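6-pyruvoyl tetrahydropterin synthase (Plasmodium falciparum, PDB 1Y13) belongs to the 6-pyruvoyl tetrahydropterin synthase family of pterin-pathway enzymes and binds biopterin and zinc in an assembly of six chains. Local coordinates at residues K76-K81 and I147-V152; K100-N103 and I108-I111; P129-H132 and E136-G139. All coordinates share one frame; numbering follows the deposited sequence.

How the interactions relate
Interactions 1 and 3 share helix 135-150: interaction 3 holds its first turn against the loop that precedes it, and interaction 1 joins its last turn to helix 72-86. Their centres are 18 Å apart, with nearest atoms about 9 Å apart. Interaction 2, a hairpin contact, lies about 32 Å from interaction 1, centre to centre, on the opposite side of the chain's centre, and 18 Å from interaction 3. Along the chain, interactions 2 and 3 follow one another inside the loop closed by interaction 1. Interaction 3 reaches the ligand directly, since E136 binds biopterin, whereas in interaction 1 the side chain of M150 is about 12 Å from a bound biopterin.

Interaction 1 of 3, residues K76-K81 and I147-V152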
ATOM      1  N   LYS A  76     -13.188 -14.207  -7.477  1.00 56.28           N
ATOM      2  CA  LYS A  76     -12.668 -14.316  -6.112  1.00 57.47           C
ATOM      3  C   LYS A  76     -12.774 -15.735  -5.581  1.00 58.55           C
ATOM      4  O   LYS A  76     -11.821 -16.255  -4.989  1.00 56.72           O
ATOM      5  CB  LYS A  76     -13.379 -13.367  -5.158  1.00 59.43           C
ATOM      6  CG  LYS A  76     -13.021 -11.914  -5.391  1.00 68.20           C
ATOM      7  CD  LYS A  76     -13.826 -11.027  -4.441  1.00 76.09           C
ATOM      8  CE  LYS A  76     -13.248  -9.623  -4.375  1.00 72.69           C
ATOM      9  NZ  LYS A  76     -12.047  -9.505  -3.490  1.00 69.48           N
ATOM     10  N   GLU A  77     -13.933 -16.353  -5.816  1.00 57.18           N
ATOM     11  CA  GLU A  77     -14.214 -17.711  -5.338  1.00 58.40           C
ATOM     12  C   GLU A  77     -13.237 -18.700  -5.978  1.00 58.63           C
ATOM     13  O   GLU A  77     -12.723 -19.586  -5.299  1.00 58.39           O
ATOM     14  CB  GLU A  77     -15.680 -18.089  -5.615  1.00 55.51           C
ATOM     15  CG  GLU A  77     -16.076 -19.500  -5.233  1.00 65.34           C
ATOM     16  CD  GLU A  77     -17.399 -19.930  -5.860  1.00 68.47           C
ATOM     17  N   LYS A  78     -12.942 -18.522  -7.269  1.00 58.28           N
ATOM     18  CA  LYS A  78     -12.029 -19.449  -7.959  1.00 57.88           C
ATOM     19  C   LYS A  78     -10.561 -19.270  -7.560  1.00 58.30           C
ATOM     20  O   LYS A  78      -9.823 -20.254  -7.416  1.00 59.64           O
ATOM     21  CB  LYS A  78     -12.179 -19.364  -9.468  1.00 54.61           C
ATOM     22  CG  LYS A  78     -13.558 -19.682  -9.990  1.00 57.64           C
ATOM     23  CD  LYS A  78     -14.113 -20.958  -9.411  1.00 60.33           C
ATOM     24  CE  LYS A  78     -15.545 -21.203  -9.915  1.00 68.59           C
ATOM     25  NZ  LYS A  78     -16.026 -22.538  -9.457  1.00 71.42           N
ATOM     26  N   VAL A  79     -10.126 -18.025  -7.387  1.00 58.90           N
ATOM     27  CA  VAL A  79      -8.763 -17.776  -6.913  1.00 58.11           C
ATOM     28  C   VAL A  79      -8.583 -18.336  -5.502  1.00 59.26           C
ATOM     29  O   VAL A  79      -7.544 -18.936  -5.222  1.00 60.02           O
ATOM     30  CB  VAL A  79      -8.373 -16.280  -6.902  1.00 61.66           C
ATOM     31  CG1 VAL A  79      -6.986 -16.105  -6.276  1.00 59.31           C
ATOM     32  CG2 VAL A  79      -8.429 -15.685  -8.310  1.00 56.70           C
ATOM     33  N   LYS A  80      -9.570 -18.134  -4.626  1.00 57.40           N
ATOM     34  CA  LYS A  80      -9.450 -18.600  -3.242  1.00 58.26           C
ATOM     35  C   LYS A  80      -9.316 -20.116  -3.185  1.00 58.79           C
ATOM     36  O   LYS A  80      -8.516 -20.663  -2.408  1.00 59.54           O
ATOM     37  CB  LYS A  80     -10.614 -18.121  -2.389  1.00 59.12           C
ATOM     38  CG  LYS A  80     -10.387 -16.762  -1.782  1.00 65.96           C
ATOM     39  CE  LYS A  80     -12.576 -13.806  -1.087  1.00 74.65           C
ATOM     40  N   LYS A  81     -10.068 -20.793  -4.031  1.00 57.76           N
ATOM     41  CA  LYS A  81     -10.058 -22.248  -4.069  1.00 56.63           C
ATOM     42  C   LYS A  81      -8.690 -22.788  -4.457  1.00 57.89           C
ATOM     43  O   LYS A  81      -8.177 -23.705  -3.821  1.00 58.79           O
ATOM     44  CB  LYS A  81     -11.108 -22.734  -5.065  1.00 60.09           C
ATOM     45  CG  LYS A  81     -11.293 -24.234  -5.089  1.00 60.89           C
ATOM     46  CD  LYS A  81     -12.426 -24.591  -6.033  1.00 62.95           C
ATOM     47  CE  LYS A  81     -12.545 -26.097  -6.171  1.00 66.46           C
ATOM     48  NZ  LYS A  81     -13.694 -26.468  -7.038  1.00 67.79           N
ATOM     49  N   ILE A 147      -8.199 -21.663 -15.127  1.00 59.91           N
ATOM     50  CA  ILE A 147      -8.919 -21.814 -16.367  1.00 59.07           C
ATOM     51  C   ILE A 147      -9.862 -23.019 -16.289  1.00 59.47           C
ATOM     52  O   ILE A 147     -11.003 -22.951 -16.752  1.00 61.26           O
ATOM     53  CB  ILE A 147      -7.956 -21.882 -17.565  1.00 62.30           C
ATOM     54  CG1 ILE A 147      -7.424 -20.464 -17.869  1.00 61.99           C
ATOM     55  CG2 ILE A 147      -8.661 -22.448 -18.780  1.00 61.19           C
ATOM     56  CD1 ILE A 147      -6.341 -20.439 -18.950  1.00 64.02           C
ATOM     57  N   GLU A 148      -9.407 -24.116 -15.691  1.00 60.01           N
ATOM     58  CA  GLU A 148     -10.287 -25.281 -15.490  1.00 59.24           C
ATOM     59  C   GLU A 148     -11.416 -24.966 -14.502  1.00 58.43           C
ATOM     60  O   GLU A 148     -12.565 -25.322 -14.749  1.00 59.25           O
ATOM     61  CB  GLU A 148      -9.489 -26.482 -14.964  1.00 64.21           C
ATOM     62  CG  GLU A 148      -8.634 -27.195 -16.013  1.00 70.12           C
ATOM     63  CD  GLU A 148      -7.706 -28.271 -15.416  1.00 72.78           C
ATOM     64  OE1 GLU A 148      -7.698 -28.468 -14.171  1.00 74.04           O
ATOM     65  OE2 GLU A 148      -6.977 -28.926 -16.206  1.00 78.50           O
ATOM     66  N   GLU A 149     -11.077 -24.326 -13.375  1.00 59.30           N
ATOM     67  CA  GLU A 149     -12.090 -23.966 -12.360  1.00 59.17           C
ATOM     68  C   GLU A 149     -13.207 -23.117 -12.936  1.00 58.52           C
ATOM     69  O   GLU A 149     -14.393 -23.390 -12.701  1.00 58.72           O
ATOM     70  CB  GLU A 149     -11.488 -23.194 -11.177  1.00 58.88           C
ATOM     71  CG  GLU A 149     -10.633 -24.010 -10.218  1.00 62.99           C
ATOM     72  CD  GLU A 149     -11.405 -25.123  -9.518  1.00 72.91           C
ATOM     73  OE1 GLU A 149     -12.671 -25.120  -9.564  1.00 70.72           O
ATOM     74  OE2 GLU A 149     -10.733 -26.006  -8.923  1.00 73.66           O
HETATM   75  N   MSE A 150     -12.820 -22.079 -13.674  1.00 59.13           N
HETATM   76  CA  MSE A 150     -13.780 -21.115 -14.228  1.00 60.03           C
HETATM   77  C   MSE A 150     -14.556 -21.690 -15.383  1.00 58.76           C
HETATM   78  O   MSE A 150     -15.577 -21.137 -15.791  1.00 60.33           O
HETATM   79  CB  MSE A 150     -13.074 -19.847 -14.671  1.00 58.26           C
HETATM   80  CG  MSE A 150     -12.540 -19.095 -13.509  1.00 67.53           C
HETATM   81 SE   MSE A 150     -11.913 -17.401 -14.139  1.00 94.04          SE
HETATM   82  CE  MSE A 150     -10.119 -17.924 -14.971  1.00 75.87           C
ATOM     83  N   ASP A 151     -14.063 -22.805 -15.908  1.00 59.43           N
ATOM     84  CA  ASP A 151     -14.736 -23.515 -16.973  1.00 58.07           C
ATOM     85  C   ASP A 151     -14.595 -22.742 -18.278  1.00 59.57           C
ATOM     86  O   ASP A 151     -15.218 -21.693 -18.461  1.00 60.35           O
ATOM     87  CB  ASP A 151     -16.221 -23.718 -16.622  1.00 57.91           C
ATOM     88  CG  ASP A 151     -17.011 -24.374 -17.750  1.00 70.90           C
ATOM     89  OD1 ASP A 151     -16.497 -25.337 -18.369  1.00 78.68           O
ATOM     90  OD2 ASP A 151     -18.158 -23.934 -18.012  1.00 72.93           O
ATOM     91  N   VAL A 152     -13.825 -23.302 -19.209  1.00 60.70           N
ATOM     92  CA  VAL A 152     -13.553 -22.639 -20.490  1.00 58.78           C
ATOM     93  C   VAL A 152     -14.803 -22.269 -21.315  1.00 58.49           C
ATOM     94  O   VAL A 152     -14.773 -21.289 -22.070  1.00 60.50           O
ATOM     95  CB  VAL A 152     -12.541 -23.458 -21.333  1.00 65.43           C
ATOM     96  CG1 VAL A 152     -13.171 -24.785 -21.821  1.00 59.93           C
ATOM     97  CG2 VAL A 152     -12.001 -22.621 -22.506  1.00 64.35           C
TER
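K81 and E149 join two neighbouring helices by a salt bridge, with K81 NZ 3.0 Å from E149 OE1. The lysine comes in on the syn side of that oxygen, 28° out of the carboxylate plane. Its chain is extended throughout, CG lying opposite the backbone N (chi1 -174°), and it meets the glutamate at about a right angle, CE lying 3.3 Å from E149 OE2. E149 folds back at chi2 (-62°), which brings its carboxylate over to the lysine. The two helices, 72-86 and 135-150, are the pair that covers the antiparallel sheet in the tunnelling fold (T-fold) of this family, and V79 and M150 reach down to strands of that sheet. Between the helices K78, also bent at chi2, works mainly through its methylenes: CG packs on CG of M150, a selenomethionine, at 3.7 Å, and CD lies 3.9 Å from E149 CB. K78 CE passes 3.7 Å from E149 O. K78 NZ stands 4.2 Å from E149 OE1, too far for a salt bridge with it, but two lysines near one carboxylate would probably favour its ionised form.

Interaction 2 of 3, residues K100-N103 and I108-I111; sequences KFEN and IKII
Strands 100-103 and 108-111 run antiparallel, their axes 4.6 Å apart at closest approach and their directions 158° apart, with K100-I111 and E102-K109 as hydrogen-bonded pairs and F101-I110 and N103-I108 as non-hydrogen-bonded ones. They are the two arms of a beta hairpin. Its second arm also pairs with strand 117-121, through I108 with F120 and I110 with Y118, making a three-stranded antiparallel sheet. The bonds between K100 and I111, N to O in each direction, are both 2.9 Å long. On one face F101 and I110 run alongside each other: I110 CG1 meets the phenyl ring at its edge, 4.1 Å from F101 CD1, and both side chains pack on L92 of strand 90-93. The other face carries K100, E102, K109 and I111. Here E102, with its chain extended beyond CG, lies alongside K109, and OE1 touches K109 CD at 3.2 Å while K109 NZ stays 4.2 Å from the same oxygen, so OE1 meets a methylene, not the ammonium. I111 crosses toward the same carboxylate, its CD1 3.4 Å from E102 OE2. K100 turns the other way: bends at chi2 and chi4 curl its chain back over its own strand, where NZ donates to F101 O at 2.8 Å, tilted 33° from the carbonyl plane.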
ATOM      1  N   LYS A 100      16.061 -36.353  -7.124  1.00 56.76           N
ATOM      2  CA  LYS A 100      15.525 -37.719  -7.115  1.00 57.48           C
ATOM      3  C   LYS A 100      14.562 -37.855  -5.941  1.00 57.54           C
ATOM      4  O   LYS A 100      14.820 -37.345  -4.852  1.00 54.73           O
ATOM      5  CB  LYS A 100      16.638 -38.770  -7.058  1.00 57.93           C
ATOM      6  CG  LYS A 100      16.189 -40.187  -7.404  1.00 62.80           C
ATOM      7  CD  LYS A 100      15.648 -40.985  -6.187  1.00 69.38           C
ATOM      8  CE  LYS A 100      15.103 -42.423  -6.537  1.00 67.05           C
ATOM      9  NZ  LYS A 100      13.787 -42.469  -7.366  1.00 58.74           N
ATOM     10  N   PHE A 101      13.424 -38.494  -6.175  1.00 51.37           N
ATOM     11  CA  PHE A 101      12.406 -38.576  -5.144  1.00 51.51           C
ATOM     12  C   PHE A 101      12.222 -40.024  -4.737  1.00 56.70           C
ATOM     13  O   PHE A 101      12.216 -40.918  -5.578  1.00 57.60           O
ATOM     14  CB  PHE A 101      11.084 -38.007  -5.635  1.00 53.98           C
ATOM     15  CG  PHE A 101      11.158 -36.598  -6.161  1.00 56.46           C
ATOM     16  CD1 PHE A 101      11.264 -35.518  -5.297  1.00 55.28           C
ATOM     17  CD2 PHE A 101      11.079 -36.352  -7.529  1.00 55.81           C
ATOM     18  CE1 PHE A 101      11.310 -34.201  -5.787  1.00 61.49           C
ATOM     19  CE2 PHE A 101      11.117 -35.051  -8.025  1.00 55.05           C
ATOM     20  CZ  PHE A 101      11.202 -33.968  -7.145  1.00 52.17           C
ATOM     21  N   GLU A 102      12.103 -40.262  -3.443  1.00 55.19           N
ATOM     22  CA  GLU A 102      11.832 -41.600  -2.943  1.00 61.83           C
ATOM     23  C   GLU A 102      10.672 -41.477  -1.981  1.00 59.65           C
ATOM     24  O   GLU A 102      10.485 -40.446  -1.357  1.00 57.12           O
ATOM     25  CB  GLU A 102      13.063 -42.191  -2.245  1.00 61.19           C
ATOM     26  CG  GLU A 102      14.287 -42.220  -3.169  1.00 70.31           C
ATOM     27  CD  GLU A 102      15.596 -42.641  -2.494  1.00 73.40           C
ATOM     28  OE1 GLU A 102      15.702 -42.570  -1.248  1.00 71.83           O
ATOM     29  OE2 GLU A 102      16.530 -43.040  -3.231  1.00 81.82           O
ATOM     30  N   ASN A 103       9.864 -42.515  -1.890  1.00 54.81           N
ATOM     31  CA  ASN A 103       8.745 -42.470  -0.991  1.00 57.63           C
ATOM     32  C   ASN A 103       8.887 -43.694  -0.141  1.00 60.08           C
ATOM     33  O   ASN A 103       8.636 -44.789  -0.611  1.00 59.67           O
ATOM     34  CB  ASN A 103       7.424 -42.486  -1.772  1.00 56.38           C
ATOM     35  CG  ASN A 103       6.202 -42.629  -0.874  1.00 63.53           C
ATOM     36  OD1 ASN A 103       6.237 -42.329   0.321  1.00 68.58           O
ATOM     37  ND2 ASN A 103       5.102 -43.089  -1.460  1.00 67.93           N
ATOM     38  N   ILE A 108       8.479 -38.546   2.096  1.00 55.92           N
ATOM     39  CA  ILE A 108       9.116 -38.323   0.832  1.00 56.41           C
ATOM     40  C   ILE A 108      10.538 -37.861   1.088  1.00 58.38           C
ATOM     41  O   ILE A 108      10.749 -36.904   1.820  1.00 57.81           O
ATOM     42  CB  ILE A 108       8.324 -37.278   0.043  1.00 58.37           C
ATOM     43  CG1 ILE A 108       6.995 -37.905  -0.401  1.00 60.44           C
ATOM     44  CG2 ILE A 108       9.114 -36.771  -1.171  1.00 56.19           C
ATOM     45  CD1 ILE A 108       5.939 -36.928  -0.754  1.00 57.46           C
ATOM     46  N   LYS A 109      11.498 -38.564   0.496  1.00 55.97           N
ATOM     47  CA  LYS A 109      12.903 -38.190   0.555  1.00 57.29           C
ATOM     48  C   LYS A 109      13.275 -37.503  -0.750  1.00 57.88           C
ATOM     49  O   LYS A 109      12.880 -37.955  -1.816  1.00 58.02           O
ATOM     50  CB  LYS A 109      13.789 -39.416   0.715  1.00 55.85           C
ATOM     51  CG  LYS A 109      15.229 -39.083   1.115  1.00 64.60           C
ATOM     52  CD  LYS A 109      16.104 -40.341   1.054  1.00 63.25           C
ATOM     53  CE  LYS A 109      17.128 -40.337   2.165  1.00 75.05           C
ATOM     54  NZ  LYS A 109      17.890 -41.642   2.167  1.00 75.05           N
ATOM     55  N   ILE A 110      14.018 -36.407  -0.667  1.00 55.81           N
ATOM     56  CA  ILE A 110      14.516 -35.733  -1.851  1.00 57.23           C
ATOM     57  C   ILE A 110      16.032 -35.770  -1.815  1.00 58.71           C
ATOM     58  O   ILE A 110      16.640 -35.317  -0.863  1.00 58.61           O
ATOM     59  CB  ILE A 110      14.125 -34.241  -1.919  1.00 56.54           C
ATOM     60  CG1 ILE A 110      12.626 -34.031  -1.768  1.00 57.91           C
ATOM     61  CG2 ILE A 110      14.583 -33.623  -3.218  1.00 60.14           C
ATOM     62  CD1 ILE A 110      12.286 -32.556  -1.820  1.00 61.94           C
ATOM     63  N   ILE A 111      16.637 -36.268  -2.883  1.00 57.48           N
ATOM     64  CA  ILE A 111      18.092 -36.314  -2.975  1.00 58.26           C
ATOM     65  C   ILE A 111      18.551 -35.371  -4.087  1.00 58.14           C
ATOM     66  O   ILE A 111      18.095 -35.474  -5.239  1.00 57.83           O
ATOM     67  CB  ILE A 111      18.556 -37.752  -3.239  1.00 59.63           C
ATOM     68  CG1 ILE A 111      18.060 -38.657  -2.106  1.00 62.37           C
ATOM     69  CG2 ILE A 111      20.066 -37.820  -3.360  1.00 66.13           C
ATOM     70  CD1 ILE A 111      18.145 -40.135  -2.397  1.00 68.48           C
TER

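Interaction 3 of 3, residues P129-H132 and E136-G139. With BIO (biopterin), chain E.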
ATOM      1  N   PRO A 129       3.037 -30.571 -10.901  1.00 56.19           N
ATOM      2  CA  PRO A 129       3.610 -31.042 -12.163  1.00 56.96           C
ATOM      3  C   PRO A 129       4.425 -29.943 -12.836  1.00 57.44           C
ATOM      4  O   PRO A 129       4.058 -29.463 -13.909  1.00 55.43           O
ATOM      5  CB  PRO A 129       2.363 -31.402 -12.990  1.00 57.14           C
ATOM      6  CG  PRO A 129       1.292 -30.439 -12.481  1.00 55.44           C
ATOM      7  CD  PRO A 129       1.604 -30.240 -11.015  1.00 52.61           C
ATOM      8  N   ILE A 130       5.521 -29.541 -12.182  1.00 57.27           N
ATOM      9  CA  ILE A 130       6.393 -28.466 -12.656  1.00 55.70           C
ATOM     10  C   ILE A 130       7.849 -28.896 -12.503  1.00 56.27           C
ATOM     11  O   ILE A 130       8.156 -29.727 -11.649  1.00 54.60           O
ATOM     12  CB  ILE A 130       6.104 -27.116 -11.887  1.00 55.72           C
ATOM     13  CG1 ILE A 130       6.326 -27.270 -10.377  1.00 53.90           C
ATOM     14  CG2 ILE A 130       4.665 -26.631 -12.161  1.00 55.06           C
ATOM     15  CD1 ILE A 130       6.135 -25.964  -9.576  1.00 52.24           C
ATOM     16  N   LYS A 131       8.753 -28.323 -13.294  1.00 55.71           N
ATOM     17  CA  LYS A 131      10.156 -28.726 -13.226  1.00 57.66           C
ATOM     18  C   LYS A 131      10.922 -27.990 -12.136  1.00 56.81           C
ATOM     19  O   LYS A 131      11.869 -28.531 -11.570  1.00 55.10           O
ATOM     20  CB  LYS A 131      10.903 -28.560 -14.558  1.00 58.25           C
ATOM     21  CG  LYS A 131      10.245 -29.140 -15.776  1.00 67.05           C
ATOM     22  CD  LYS A 131      11.159 -29.026 -17.011  1.00 70.60           C
ATOM     23  CE  LYS A 131      12.325 -30.041 -17.034  1.00 68.18           C
ATOM     24  NZ  LYS A 131      12.772 -30.246 -18.492  1.00 67.74           N
ATOM     25  N   HIS A 132      10.524 -26.749 -11.862  1.00 56.24           N
ATOM     26  CA  HIS A 132      11.122 -25.946 -10.803  1.00 56.60           C
ATOM     27  C   HIS A 132      10.025 -25.239 -10.021  1.00 56.31           C
ATOM     28  O   HIS A 132       9.019 -24.841 -10.587  1.00 54.61           O
ATOM     29  CB  HIS A 132      12.074 -24.881 -11.353  1.00 48.51           C
ATOM     30  CG  HIS A 132      12.995 -25.358 -12.417  1.00 53.04           C
ATOM     31  ND1 HIS A 132      12.591 -25.538 -13.722  1.00 54.94           N
ATOM     32  CD2 HIS A 132      14.306 -25.691 -12.379  1.00 52.94           C
ATOM     33  CE1 HIS A 132      13.613 -25.962 -14.442  1.00 54.45           C
ATOM     34  NE2 HIS A 132      14.663 -26.069 -13.647  1.00 54.58           N
ATOM     35  N   GLU A 136       7.411 -18.125 -11.766  1.00 55.96           N
ATOM     36  CA  GLU A 136       6.962 -18.342 -13.149  1.00 57.51           C
ATOM     37  C   GLU A 136       6.256 -19.684 -13.344  1.00 57.07           C
ATOM     38  O   GLU A 136       5.159 -19.724 -13.854  1.00 56.69           O
ATOM     39  CB  GLU A 136       8.137 -18.260 -14.146  1.00 53.27           C
ATOM     40  CG  GLU A 136       8.774 -16.877 -14.301  1.00 60.95           C
ATOM     41  CD  GLU A 136       9.997 -16.701 -13.409  1.00 60.19           C
ATOM     42  OE1 GLU A 136       9.953 -17.168 -12.249  1.00 56.74           O
ATOM     43  OE2 GLU A 136      11.007 -16.121 -13.875  1.00 55.54           O
ATOM     44  N   GLU A 137       6.896 -20.784 -12.949  1.00 56.81           N
ATOM     45  CA  GLU A 137       6.308 -22.113 -13.159  1.00 56.46           C
ATOM     46  C   GLU A 137       5.099 -22.392 -12.260  1.00 57.22           C
ATOM     47  O   GLU A 137       4.126 -23.005 -12.702  1.00 56.76           O
ATOM     48  CB  GLU A 137       7.384 -23.183 -13.044  1.00 51.61           C
ATOM     49  CG  GLU A 137       8.382 -23.119 -14.222  1.00 60.63           C
ATOM     50  CD  GLU A 137       9.329 -24.319 -14.308  1.00 65.80           C
ATOM     51  OE1 GLU A 137       8.903 -25.454 -14.009  1.00 75.64           O
ATOM     52  OE2 GLU A 137      10.504 -24.138 -14.699  1.00 70.90           O
ATOM     53  N   ILE A 138       5.156 -21.925 -11.003  1.00 57.75           N
ATOM     54  CA  ILE A 138       3.987 -21.970 -10.122  1.00 57.33           C
ATOM     55  C   ILE A 138       2.813 -21.161 -10.754  1.00 57.19           C
ATOM     56  O   ILE A 138       1.683 -21.637 -10.820  1.00 56.97           O
ATOM     57  CB  ILE A 138       4.325 -21.485  -8.684  1.00 59.44           C
ATOM     58  CG1 ILE A 138       5.343 -22.433  -8.002  1.00 56.59           C
ATOM     59  CG2 ILE A 138       3.060 -21.383  -7.835  1.00 54.30           C
ATOM     60  CD1 ILE A 138       5.985 -21.842  -6.721  1.00 52.28           C
ATOM     61  N   GLY A 139       3.094 -19.964 -11.252  1.00 57.01           N
ATOM     62  CA  GLY A 139       2.087 -19.183 -12.001  1.00 57.43           C
ATOM     63  C   GLY A 139       1.408 -19.894 -13.164  1.00 57.33           C
ATOM     64  O   GLY A 139       0.179 -19.878 -13.294  1.00 56.83           O
TER
HETATM   65  N1  BIO E 175      13.851 -15.575  -9.865  1.00 56.68           N
HETATM   66  N2  BIO E 175      12.586 -15.286 -11.795  1.00 56.08           N
HETATM   67  C2  BIO E 175      12.720 -15.826 -10.551  1.00 57.30           C
HETATM   68  N3  BIO E 175      11.771 -16.596  -9.974  1.00 57.74           N
HETATM   69  C4A BIO E 175      13.051 -16.945  -7.940  1.00 57.36           C
HETATM   70  C8A BIO E 175      14.054 -16.098  -8.618  1.00 55.39           C
HETATM   71  N8  BIO E 175      15.215 -15.845  -7.957  1.00 65.13           N
HETATM   72  C7  BIO E 175      15.472 -16.329  -6.721  1.00 60.89           C
HETATM   73  C6  BIO E 175      14.539 -17.104  -6.066  1.00 57.20           C
HETATM   74  N5  BIO E 175      13.368 -17.392  -6.700  1.00 64.66           N
HETATM   75  C9  BIO E 175      14.815 -17.651  -4.680  1.00 67.94           C
HETATM   76  O9  BIO E 175      14.102 -18.919  -4.418  1.00 57.58           O
HETATM   77  C10 BIO E 175      14.530 -16.633  -3.523  1.00 76.80           C
HETATM   78  O10 BIO E 175      13.196 -16.802  -3.004  1.00 60.99           O
HETATM   79  C11 BIO E 175      14.734 -15.142  -3.849  1.00 78.44           C
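E136, in the first turn of helix 135-150, belongs to the biopterin pocket; the next residue, E137, ties that turn to the loop before it. The E137 carboxylate takes three N-H groups from the loop. OE1 accepts from K131 N at 3.0 Å, nearly in line with its C-O bond though strongly bent at the hydrogen, and from H132 N, also at 3.0 Å but from above the carboxylate plane, 51° out of it. OE2 accepts from H132 ND1 at 2.7 Å, at the imidazole edge and on its own syn side but tilted out of both the carboxylate and the ring plane. Ring and carboxylate are almost perpendicular, their planes 89° apart. With both oxygens engaged, and OE1 gripped twice, this buried carboxylate is fixed in rotation and in turn holds the loop backbone and the H132 ring. E137 reaches the loop with its chain extended beyond CG. Its own N-H is bonded to S134 OG, an N-cap at the start of the helix. Beside the carboxylate, I130 lays CG2 3.7 Å from E137 O and CD1 3.9 Å from I138 CG1; its CG1 sits between the backbone N and the carbonyl carbon (chi1 60°), which brings CD1 to I138. E136 leaves the helix on another side and bends at chi2 to meet the pterin: biopterin N2 donates to OE2 at 2.7 Å, and N3 to OE1 at 3.0 Å. E136 OE2 also accepts from V69 N of the third subunit, whose I70 O and F72 N bond biopterin too. A carboxylate taking both the amino and the ring N-H of a pterin, in a pocket shared between subunits, is as expected of a T-fold ligand site.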